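Local coordinates for protein putative glycoside hydrolase (Parabacteroides distasonis ATCC 8503, PDB 3GYC) that probably hydrolyses glycosidic bonds in carbohydrates, as a putative glycoside hydrolase of the cellulase-like family with a TIM-barrel fold, at residues Q91-P94 with N95-F99; L27-W31 with P32-Y36; T367-I370 with R371-L375; S346-G350 with P351-G355. All coordinates share one frame; numbering follows the deposited sequence.

All four contacts are local and lie in series along the chain; none crosses or encloses another. Contact 2 comes first and folds the loop between helix 25-28 and helix 39-48. Contact 1 follows, where the chain leaves strand 88-90 and starts helix 95-105. It touches contact 2 through Leu27, which packs on Val92 and Asn95. Contact 4 lies in the loop after barrel strand 340-343 and leads into helix 354-357. It meets contact 2 where Tyr36 OH probably hydrogen-bonds Gln352 OE1. Contact 3 ends helix 360-371. Its centre is about 31 Å from those of contacts 1 and 2, but its nearest atoms are about 7 Å from contact 4.

Contact 1: Q91-P94 with N95-F99; sequences QVQP and NLNLF
Gln93 and Asn97 grip each other by two hydrogen bonds. Gln93 NE2 donates to Asn97 OD1 at 3.0 Å and 164°. The acceptor lies in the Gln93 amide plane, but the donor sits well above the carbonyl plane of Asn97. The two amide planes stand 85° apart. Gln93 OE1 in turn receives the backbone N of Asn97 at 3.1 Å. A bend at chi2 (-72°) turns the Gln93 chain back over the start of the helix, which brings both ends of its amide to Asn97. Gln93 NE2 also reaches Ser143 OG, and Asn97 ND2 bonds Asp147 OD2 and Ser143 O, so this pair is tied to helix 130-146 and the residue just after it. The backbone here is the N-terminal start of helix 95-105. Leu96 N donates to Val92 O at 2.8 Å, and Leu98 N to Pro94 O at 2.8 Å. The peptide bond before Pro94 is cis. On the Gln91 side, Asn95 ND2 makes a weak bond to Gln91 O at 3.1 Å. A water bridges Gln91 O and Asn95 N. Gln91 NE2 turns back to Gln93 O at 2.8 Å, nearly straight. Packing is looser. Val92 CG1 lies 4.5 Å from Leu96 CB, and the Pro94 ring lies beside Leu98 CD1. Val92 and Leu96 both also pack on Ile63 of helix 60-65.

Contact 2: L27-W31 with P32-Y36; sequences LERRW and PGAGY. With EDO (1,2-ethanediol), chain D.
Ala34 presses its methyl group onto the indole of Trp31. Ala34 CB lies 3.3 Å from the centroid of the five-membered ring, only 13° off the normal, a close CH-pi contact. The Trp31 ring is brought there by chi1 of 62°, with CG between the backbone N and the carbonyl carbon. Nearby, Arg29 NE donates to Ala34 O at 3.0 Å, and Tyr36 N closes on Arg29 O at 2.9 Å. Arg29 CB meets Tyr36 CD1 at 3.7 Å. Tyr36 OH is held by Gln352. Arg30 NE reaches Tyr36 O at 2.9 Å, with the acceptor in the guanidinium plane, and its guanidinium makes a cation-pi contact with Trp39. The Arg29 guanidinium is also firmly held. A 1,2-ethanediol, probably from the crystallisation liquor, takes Arg29 NH1 on its O2 at 2.8 Å and Arg29 NH2 on its O1. Asp81 also binds the diol, and Gly83 O binds Arg29 NH1. The looser side is at Pro32 and Gly33, which are exposed. A water lies between Arg29 NH2 and Gly33 O. Ala34 N to Trp31 O, 3.0 Å, closes a type II beta turn with Gly33 at positive phi, and Arg29 centres an inverse gamma turn just after helix 25-28.

Contact 3: T367-I370 with R371-L375; sequences TSII and RSSPL
Thr367 O receives the backbone N of Arg371 at 2.9 Å and 167°, a regular bond of the last full turn of helix 360-371. Beyond it the helix unwinds. Ser372 N is shared weakly between Ser368 O and Ile369 O. Ser373 N donates to Ile370 O at 3.2 Å, from well above that carbonyl plane. Ser372 is the first residue to leave helical angles, and from Ser373 on the chain is extended. Two serine hydroxyls supplement the weakened backbone bonds. Ser372 OG donates to Ser368 O at 2.9 Å. Its chi1 of 67° puts OG between the backbone N and the carbonyl carbon, turned back at the helix. Ser373 OG donates to Ile369 O at 2.6 Å, from above the carbonyl plane. Here chi1 is -65°, which sets OG beside its own backbone N. The carbonyls of Ser368 and Ile369, at the C-terminal end, thus each gain a hydroxyl partner. Arg371 lays CB and CG against Thr367 O, both at 3.4 Å, before its chain bends at chi3 and NH1 reaches Gly50 O. Thr367 OG1 bonds Arg49 O. Around this end, Ile369, Ile370 and Ser373 touch helix 321-337, while Thr367, Ile370 and Arg371 lean on Ala18 of strand 17-23 and Ile370 also meets Val343 of strand 340-343.

Contact 4: S346-G350 with P351-G355; sequences SNFCG and PQFAG. With EDO (1,2-ethanediol), chain C.
Two phenylalanines five residues apart meet edge-to-face across a tight turn. The edge of the Phe348 ring points at the face of Phe353, with centroids 5.4 Å apart and planes at 73°. This T-shaped pair sits in the loop after barrel strand 340-343. The loop reverses through a type I beta turn from Gly350 to Phe353. Phe353 N closes it on Gly350 O at 3.1 Å and 165°, approaching from above the carbonyl plane. Phe353 is also the N-cap residue of helix 354-357. Phe348 CB joins the stack as a CH-pi donor, 4.2 Å from the Phe353 centroid. The opposite face of Phe353 carries Gln352 CG near its rim, so the ring lies between Phe348 and Gln352. Gln352 reaches this place by chi1 of 77° and a bend at chi2. Its amide NE2 then bonds Asp81 O, while OE1 serves Tyr36. Gln352 OE1 also lies close to the Gly350 backbone, 3.5 Å from Gly350 C. Upstream, Ser346 OG accepts from Phe348 N at 3.0 Å, an ST turn, and Cys349 centres an inverse gamma turn. Asn347 bonds Trp236 NE1 through OD1 and Val310 O through ND2. Trp82 also packs against the Phe353 ring. A 1,2-ethanediol, probably from the crystallisation liquor, gives a weak hydrogen bond from O2 to Gln352 O at 3.2 Å.

Contact 1: Q91-P94 with N95-F99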
loop_
_atom_site.group_PDB
_atom_site.type_symbol
_atom_site.label_atom_id
_atom_site.label_comp_id
_atom_site.label_asym_id
_atom_site.label_seq_id
_atom_site.Cartn_x
_atom_site.Cartn_y
_atom_site.Cartn_z
ATOM N N GLN A 91 13.775 -14.897 -6.425
ATOM C CA GLN A 91 13.065 -15.865 -7.263
ATOM C C GLN A 91 11.607 -15.776 -6.785
ATOM O O GLN A 91 11.269 -16.103 -5.621
ATOM C CB GLN A 91 13.641 -17.278 -7.175
ATOM C CG GLN A 91 12.951 -18.208 -8.110
ATOM C CD GLN A 91 13.336 -19.655 -7.959
ATOM O OE1 GLN A 91 14.497 -20.003 -7.768
ATOM N NE2 GLN A 91 12.362 -20.518 -8.141
ATOM N N VAL A 92 10.727 -15.331 -7.678
ATOM C CA VAL A 92 9.357 -14.976 -7.280
ATOM C C VAL A 92 8.442 -16.179 -7.075
ATOM O O VAL A 92 7.695 -16.203 -6.108
ATOM C CB VAL A 92 8.743 -13.914 -8.195
ATOM C CG1 VAL A 92 7.401 -13.434 -7.686
ATOM C CG2 VAL A 92 9.674 -12.714 -8.322
ATOM N N GLN A 93 8.503 -17.169 -7.951
ATOM C CA GLN A 93 7.742 -18.403 -7.772
ATOM C C GLN A 93 8.728 -19.546 -7.638
ATOM O O GLN A 93 9.743 -19.574 -8.359
ATOM C CB GLN A 93 6.782 -18.659 -8.929
ATOM C CG GLN A 93 5.572 -17.763 -9.026
ATOM C CD GLN A 93 4.517 -18.030 -7.940
ATOM O OE1 GLN A 93 4.820 -18.599 -6.878
ATOM N NE2 GLN A 93 3.282 -17.615 -8.212
ATOM N N PRO A 94 8.409 -20.539 -6.789
ATOM C CA PRO A 94 7.178 -20.723 -5.977
ATOM C C PRO A 94 7.070 -19.924 -4.668
ATOM O O PRO A 94 6.117 -20.122 -3.915
ATOM C CB PRO A 94 7.190 -22.240 -5.684
ATOM C CG PRO A 94 8.675 -22.576 -5.620
ATOM C CD PRO A 94 9.311 -21.715 -6.705
ATOM N N ASN A 95 8.042 -19.071 -4.370
ATOM C CA ASN A 95 8.018 -18.232 -3.140
ATOM C C ASN A 95 6.707 -17.493 -2.906
ATOM O O ASN A 95 6.205 -17.503 -1.770
ATOM C CB ASN A 95 9.182 -17.250 -3.080
ATOM C CG ASN A 95 10.442 -17.881 -2.549
ATOM O OD1 ASN A 95 10.377 -18.934 -1.937
ATOM N ND2 ASN A 95 11.631 -17.227 -2.789
ATOM N N LEU A 96 6.101 -16.938 -3.955
ATOM C CA LEU A 96 4.842 -16.225 -3.785
ATOM C C LEU A 96 3.755 -17.183 -3.337
ATOM O O LEU A 96 3.052 -16.929 -2.348
ATOM C CB LEU A 96 4.442 -15.458 -5.049
ATOM C CG LEU A 96 3.081 -14.778 -5.031
ATOM C CD1 LEU A 96 2.978 -13.711 -3.863
ATOM C CD2 LEU A 96 2.724 -14.178 -6.398
ATOM N N ASN A 97 3.623 -18.299 -4.044
ATOM C CA ASN A 97 2.593 -19.265 -3.663
ATOM C C ASN A 97 2.845 -19.871 -2.274
ATOM O O ASN A 97 1.868 -20.195 -1.545
ATOM C CB ASN A 97 2.381 -20.299 -4.753
ATOM C CG ASN A 97 1.604 -19.737 -5.962
ATOM O OD1 ASN A 97 1.340 -18.529 -6.082
ATOM N ND2 ASN A 97 1.222 -20.617 -6.839
ATOM N N LEU A 98 4.128 -20.030 -1.916
ATOM C CA LEU A 98 4.492 -20.512 -0.564
ATOM C C LEU A 98 4.029 -19.515 0.474
ATOM O O LEU A 98 3.404 -19.893 1.440
ATOM C CB LEU A 98 5.993 -20.835 -0.406
ATOM C CG LEU A 98 6.468 -22.146 -1.058
ATOM C CD1 LEU A 98 8.041 -22.259 -1.184
ATOM C CD2 LEU A 98 5.902 -23.384 -0.373
ATOM N N PHE A 99 4.366 -18.243 0.273
ATOM C CA PHE A 99 3.948 -17.179 1.155
ATOM C C PHE A 99 2.416 -17.089 1.268
ATOM O O PHE A 99 1.875 -16.969 2.399
ATOM C CB PHE A 99 4.540 -15.844 0.691
ATOM C CG PHE A 99 4.206 -14.692 1.610
ATOM C CD1 PHE A 99 4.912 -14.542 2.803
ATOM C CD2 PHE A 99 3.153 -13.844 1.339
ATOM C CE1 PHE A 99 4.601 -13.522 3.675
ATOM C CE2 PHE A 99 2.864 -12.821 2.201
ATOM C CZ PHE A 99 3.584 -12.686 3.391
HETATM O O HOH W 1 10.934 -18.581 -5.560
#

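Contact 2: L27-W31 with P32-Y36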
loop_
_atom_site.group_PDB
_atom_site.type_symbol
_atom_site.label_atom_id
_atom_site.label_comp_id
_atom_site.label_asym_id
_atom_site.label_seq_id
_atom_site.Cartn_x
_atom_site.Cartn_y
_atom_site.Cartn_z
ATOM N N LEU A 27 9.750 -10.586 0.162
ATOM C CA LEU A 27 10.600 -11.439 -0.663
ATOM C C LEU A 27 12.066 -11.021 -0.554
ATOM O O LEU A 27 12.942 -11.892 -0.522
ATOM C CB LEU A 27 10.136 -11.368 -2.127
ATOM C CG LEU A 27 10.812 -12.304 -3.113
ATOM C CD1 LEU A 27 10.647 -13.762 -2.648
ATOM C CD2 LEU A 27 10.263 -12.021 -4.568
ATOM N N GLU A 28 12.329 -9.722 -0.493
ATOM C CA GLU A 28 13.703 -9.196 -0.546
ATOM C C GLU A 28 14.509 -9.186 0.729
ATOM O O GLU A 28 15.712 -9.366 0.685
ATOM C CB GLU A 28 13.679 -7.776 -1.086
ATOM C CG GLU A 28 13.387 -7.807 -2.565
ATOM C CD GLU A 28 13.319 -6.438 -3.196
ATOM O OE1 GLU A 28 14.175 -5.581 -2.893
ATOM O OE2 GLU A 28 12.468 -6.248 -4.099
ATOM N N ARG A 29 13.830 -8.978 1.858
ATOM C CA ARG A 29 14.533 -8.787 3.139
ATOM C C ARG A 29 14.716 -10.052 3.862
ATOM O O ARG A 29 14.102 -10.317 4.923
ATOM C CB ARG A 29 13.807 -7.739 3.972
ATOM C CG ARG A 29 13.903 -6.357 3.397
ATOM C CD ARG A 29 13.489 -5.274 4.441
ATOM N NE ARG A 29 14.434 -5.179 5.554
ATOM C CZ ARG A 29 15.494 -4.380 5.619
ATOM N NH1 ARG A 29 15.886 -3.646 4.599
ATOM N NH2 ARG A 29 16.274 -4.432 6.684
ATOM N N ARG A 30 15.534 -10.904 3.232
ATOM C CA ARG A 30 15.739 -12.246 3.751
ATOM C C ARG A 30 17.218 -12.638 3.898
ATOM O O ARG A 30 17.549 -13.805 3.995
ATOM C CB ARG A 30 14.937 -13.233 2.916
ATOM C CG ARG A 30 13.493 -12.789 2.699
ATOM C CD ARG A 30 12.722 -13.875 2.007
ATOM N NE ARG A 30 12.310 -14.954 2.914
ATOM C CZ ARG A 30 12.054 -16.205 2.557
ATOM N NH1 ARG A 30 12.287 -16.633 1.329
ATOM N NH2 ARG A 30 11.581 -17.052 3.444
ATOM N N TRP A 31 18.085 -11.632 3.970
ATOM C CA TRP A 31 19.482 -11.807 4.348
ATOM C C TRP A 31 19.456 -11.793 5.878
ATOM O O TRP A 31 18.450 -11.436 6.448
ATOM C CB TRP A 31 20.373 -10.670 3.799
ATOM C CG TRP A 31 20.078 -9.305 4.257
ATOM C CD1 TRP A 31 20.562 -8.710 5.376
ATOM C CD2 TRP A 31 19.254 -8.340 3.617
ATOM N NE1 TRP A 31 20.077 -7.463 5.489
ATOM C CE2 TRP A 31 19.275 -7.194 4.425
ATOM C CE3 TRP A 31 18.447 -8.350 2.476
ATOM C CZ2 TRP A 31 18.569 -6.058 4.126
ATOM C CZ3 TRP A 31 17.736 -7.193 2.157
ATOM C CH2 TRP A 31 17.804 -6.069 2.969
ATOM N N PRO A 32 20.562 -12.169 6.540
ATOM C CA PRO A 32 20.575 -12.297 8.004
ATOM C C PRO A 32 20.109 -11.072 8.723
ATOM O O PRO A 32 20.642 -9.990 8.498
ATOM C CB PRO A 32 22.037 -12.633 8.311
ATOM C CG PRO A 32 22.472 -13.366 7.076
ATOM C CD PRO A 32 21.834 -12.629 5.960
ATOM N N GLY A 33 19.102 -11.271 9.578
ATOM C CA GLY A 33 18.529 -10.213 10.375
ATOM C C GLY A 33 17.680 -9.197 9.641
ATOM O O GLY A 33 17.207 -8.240 10.239
ATOM N N ALA A 34 17.383 -9.441 8.376
ATOM C CA ALA A 34 16.679 -8.427 7.549
ATOM C C ALA A 34 15.183 -8.294 7.904
ATOM O O ALA A 34 14.549 -7.300 7.614
ATOM C CB ALA A 34 16.883 -8.714 6.065
ATOM N N GLY A 35 14.643 -9.310 8.578
ATOM C CA GLY A 35 13.294 -9.262 9.046
ATOM C C GLY A 35 12.338 -10.313 8.577
ATOM O O GLY A 35 11.450 -10.676 9.330
ATOM N N TYR A 36 12.524 -10.802 7.346
ATOM C CA TYR A 36 11.590 -11.708 6.729
ATOM C C TYR A 36 12.129 -13.081 6.329
ATOM O O TYR A 36 11.558 -13.745 5.493
ATOM C CB TYR A 36 10.924 -11.029 5.553
ATOM C CG TYR A 36 10.211 -9.769 5.896
ATOM C CD1 TYR A 36 10.916 -8.569 6.073
ATOM C CD2 TYR A 36 8.829 -9.747 6.051
ATOM C CE1 TYR A 36 10.256 -7.361 6.374
ATOM C CE2 TYR A 36 8.158 -8.550 6.366
ATOM C CZ TYR A 36 8.879 -7.381 6.552
ATOM O OH TYR A 36 8.186 -6.233 6.885
HETATM C C1 EDO D . 19.971 -2.873 6.422
HETATM O O1 EDO D . 18.967 -3.552 7.199
HETATM C C2 EDO D . 19.357 -1.699 5.715
HETATM O O2 EDO D . 18.067 -1.977 5.138
HETATM O O HOH W 2 16.266 -5.372 9.681
#

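Contact 3: T367-I370 with R371-L375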
loop_
_atom_site.group_PDB
_atom_site.type_symbol
_atom_site.label_atom_id
_atom_site.label_comp_id
_atom_site.label_asym_id
_atom_site.label_seq_id
_atom_site.Cartn_x
_atom_site.Cartn_y
_atom_site.Cartn_z
ATOM N N THR A 367 -5.926 -2.929 16.324
ATOM C CA THR A 367 -6.514 -3.939 15.444
ATOM C C THR A 367 -7.866 -4.373 15.984
ATOM O O THR A 367 -8.770 -4.658 15.185
ATOM C CB THR A 367 -5.591 -5.118 15.150
ATOM O OG1 THR A 367 -5.255 -5.783 16.366
ATOM C CG2 THR A 367 -4.335 -4.604 14.431
ATOM N N SER A 368 -8.042 -4.393 17.308
ATOM C CA SER A 368 -9.353 -4.705 17.884
ATOM C C SER A 368 -10.371 -3.647 17.412
ATOM O O SER A 368 -11.468 -3.973 16.992
ATOM C CB SER A 368 -9.314 -4.740 19.415
ATOM O OG SER A 368 -10.541 -5.241 19.947
ATOM N N ILE A 369 -10.004 -2.382 17.484
ATOM C CA ILE A 369 -10.906 -1.317 17.057
ATOM C C ILE A 369 -11.265 -1.434 15.568
ATOM O O ILE A 369 -12.442 -1.301 15.177
ATOM C CB ILE A 369 -10.294 0.061 17.342
ATOM C CG1 ILE A 369 -10.346 0.378 18.851
ATOM C CG2 ILE A 369 -11.032 1.160 16.551
ATOM C CD1 ILE A 369 -9.304 1.434 19.290
ATOM N N ILE A 370 -10.253 -1.704 14.743
ATOM C CA ILE A 370 -10.435 -1.796 13.305
ATOM C C ILE A 370 -11.394 -2.928 12.968
ATOM O O ILE A 370 -12.375 -2.730 12.252
ATOM C CB ILE A 370 -9.134 -2.083 12.587
ATOM C CG1 ILE A 370 -8.218 -0.864 12.578
ATOM C CG2 ILE A 370 -9.427 -2.539 11.130
ATOM C CD1 ILE A 370 -6.738 -1.247 12.309
ATOM N N ARG A 371 -11.113 -4.107 13.521
ATOM C CA ARG A 371 -11.896 -5.295 13.189
ATOM C C ARG A 371 -13.319 -5.347 13.778
ATOM O O ARG A 371 -14.128 -6.154 13.352
ATOM C CB ARG A 371 -11.090 -6.542 13.524
ATOM C CG ARG A 371 -9.849 -6.629 12.624
ATOM C CD ARG A 371 -8.887 -7.681 13.097
ATOM N NE ARG A 371 -9.520 -8.984 13.175
ATOM C CZ ARG A 371 -8.874 -10.117 13.438
ATOM N NH1 ARG A 371 -7.554 -10.137 13.649
ATOM N NH2 ARG A 371 -9.555 -11.249 13.465
ATOM N N SER A 372 -13.617 -4.462 14.706
ATOM C CA SER A 372 -14.950 -4.374 15.291
ATOM C C SER A 372 -15.648 -3.081 14.829
ATOM O O SER A 372 -16.699 -2.765 15.329
ATOM C CB SER A 372 -14.861 -4.411 16.811
ATOM O OG SER A 372 -14.221 -3.242 17.261
ATOM N N SER A 373 -15.071 -2.331 13.894
ATOM C CA SER A 373 -15.750 -1.145 13.388
ATOM C C SER A 373 -16.852 -1.537 12.378
ATOM O O SER A 373 -16.615 -2.304 11.468
ATOM C CB SER A 373 -14.761 -0.168 12.770
ATOM O OG SER A 373 -13.875 0.327 13.762
ATOM N N PRO A 374 -18.090 -1.064 12.590
ATOM C CA PRO A 374 -19.148 -1.325 11.607
ATOM C C PRO A 374 -18.933 -0.563 10.299
ATOM O O PRO A 374 -18.407 0.545 10.315
ATOM C CB PRO A 374 -20.399 -0.795 12.306
ATOM C CG PRO A 374 -19.923 0.160 13.282
ATOM C CD PRO A 374 -18.575 -0.258 13.719
ATOM N N LEU A 375 -19.347 -1.155 9.187
ATOM C CA LEU A 375 -19.254 -0.548 7.849
ATOM C C LEU A 375 -20.475 0.318 7.534
ATOM O O LEU A 375 -21.575 0.017 7.975
ATOM C CB LEU A 375 -19.133 -1.648 6.783
ATOM C CG LEU A 375 -17.822 -2.451 6.801
ATOM C CD1 LEU A 375 -17.877 -3.569 5.759
ATOM C CD2 LEU A 375 -16.696 -1.518 6.541
#

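Contact 4: S346-G350 with P351-G355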
loop_
_atom_site.group_PDB
_atom_site.type_symbol
_atom_site.label_atom_id
_atom_site.label_comp_id
_atom_site.label_asym_id
_atom_site.label_seq_id
_atom_site.Cartn_x
_atom_site.Cartn_y
_atom_site.Cartn_z
ATOM N N SER A 346 0.037 1.764 10.294
ATOM C CA SER A 346 1.117 2.554 9.659
ATOM C C SER A 346 1.822 1.789 8.556
ATOM O O SER A 346 1.667 0.569 8.482
ATOM C CB SER A 346 2.177 2.978 10.687
ATOM O OG SER A 346 3.086 1.936 10.980
ATOM N N ASN A 347 2.661 2.481 7.763
ATOM C CA ASN A 347 3.516 1.824 6.782
ATOM C C ASN A 347 4.874 1.346 7.378
ATOM O O ASN A 347 5.803 1.118 6.627
ATOM C CB ASN A 347 3.722 2.624 5.469
ATOM C CG ASN A 347 4.303 4.048 5.673
ATOM O OD1 ASN A 347 3.754 4.812 6.371
ATOM N ND2 ASN A 347 5.361 4.394 4.971
ATOM N N PHE A 348 4.949 1.184 8.712
ATOM C CA PHE A 348 6.141 0.692 9.402
ATOM C C PHE A 348 5.769 -0.567 10.174
ATOM O O PHE A 348 6.455 -0.943 11.118
ATOM C CB PHE A 348 6.712 1.774 10.342
ATOM C CG PHE A 348 6.878 3.097 9.665
ATOM C CD1 PHE A 348 7.781 3.247 8.641
ATOM C CD2 PHE A 348 6.118 4.191 10.019
ATOM C CE1 PHE A 348 7.901 4.452 7.974
ATOM C CE2 PHE A 348 6.223 5.386 9.350
ATOM C CZ PHE A 348 7.144 5.520 8.339
ATOM N N CYS A 349 4.670 -1.187 9.751
ATOM C CA CYS A 349 4.096 -2.287 10.442
ATOM C C CYS A 349 4.690 -3.628 9.972
ATOM O O CYS A 349 3.980 -4.500 9.447
ATOM C CB CYS A 349 2.598 -2.252 10.245
ATOM S SG CYS A 349 1.753 -3.277 11.429
ATOM N N GLY A 350 5.965 -3.798 10.265
ATOM C CA GLY A 350 6.707 -4.995 9.903
ATOM C C GLY A 350 7.926 -5.194 10.782
ATOM O O GLY A 350 8.376 -4.264 11.446
ATOM N N PRO A 351 8.520 -6.396 10.726
ATOM C CA PRO A 351 9.578 -6.767 11.650
ATOM C C PRO A 351 10.915 -6.012 11.522
ATOM O O PRO A 351 11.672 -5.976 12.496
ATOM C CB PRO A 351 9.694 -8.284 11.444
ATOM C CG PRO A 351 9.106 -8.551 10.141
ATOM C CD PRO A 351 8.050 -7.556 9.931
ATOM N N GLN A 352 11.168 -5.315 10.421
ATOM C CA GLN A 352 12.378 -4.510 10.328
ATOM C C GLN A 352 12.279 -3.119 10.991
ATOM O O GLN A 352 13.248 -2.384 10.999
ATOM C CB GLN A 352 12.845 -4.348 8.867
ATOM C CG GLN A 352 12.077 -3.339 7.957
ATOM C CD GLN A 352 10.794 -3.826 7.327
ATOM O OE1 GLN A 352 9.935 -4.503 7.959
ATOM N NE2 GLN A 352 10.636 -3.480 6.043
ATOM N N PHE A 353 11.099 -2.738 11.482
ATOM C CA PHE A 353 10.901 -1.459 12.179
ATOM C C PHE A 353 10.651 -1.866 13.622
ATOM O O PHE A 353 9.517 -1.895 14.088
ATOM C CB PHE A 353 9.744 -0.661 11.566
ATOM C CG PHE A 353 9.945 -0.333 10.130
ATOM C CD1 PHE A 353 10.855 0.659 9.762
ATOM C CD2 PHE A 353 9.241 -1.021 9.121
ATOM C CE1 PHE A 353 11.056 0.975 8.433
ATOM C CE2 PHE A 353 9.444 -0.723 7.786
ATOM C CZ PHE A 353 10.355 0.278 7.441
ATOM N N ALA A 354 11.741 -2.244 14.306
ATOM C CA ALA A 354 11.671 -2.761 15.657
ATOM C C ALA A 354 10.904 -1.823 16.591
ATOM O O ALA A 354 10.097 -2.274 17.436
ATOM C CB ALA A 354 13.096 -3.048 16.205
ATOM N N GLY A 355 11.108 -0.523 16.387
ATOM C CA GLY A 355 10.487 0.507 17.204
ATOM C C GLY A 355 8.972 0.569 17.103
ATOM O O GLY A 355 8.300 1.018 18.043
HETATM C C1 EDO C . 16.015 -2.196 12.921
HETATM O O1 EDO C . 17.126 -1.894 13.842
HETATM C C2 EDO C . 16.340 -3.125 11.754
HETATM O O2 EDO C . 16.394 -2.459 10.473
#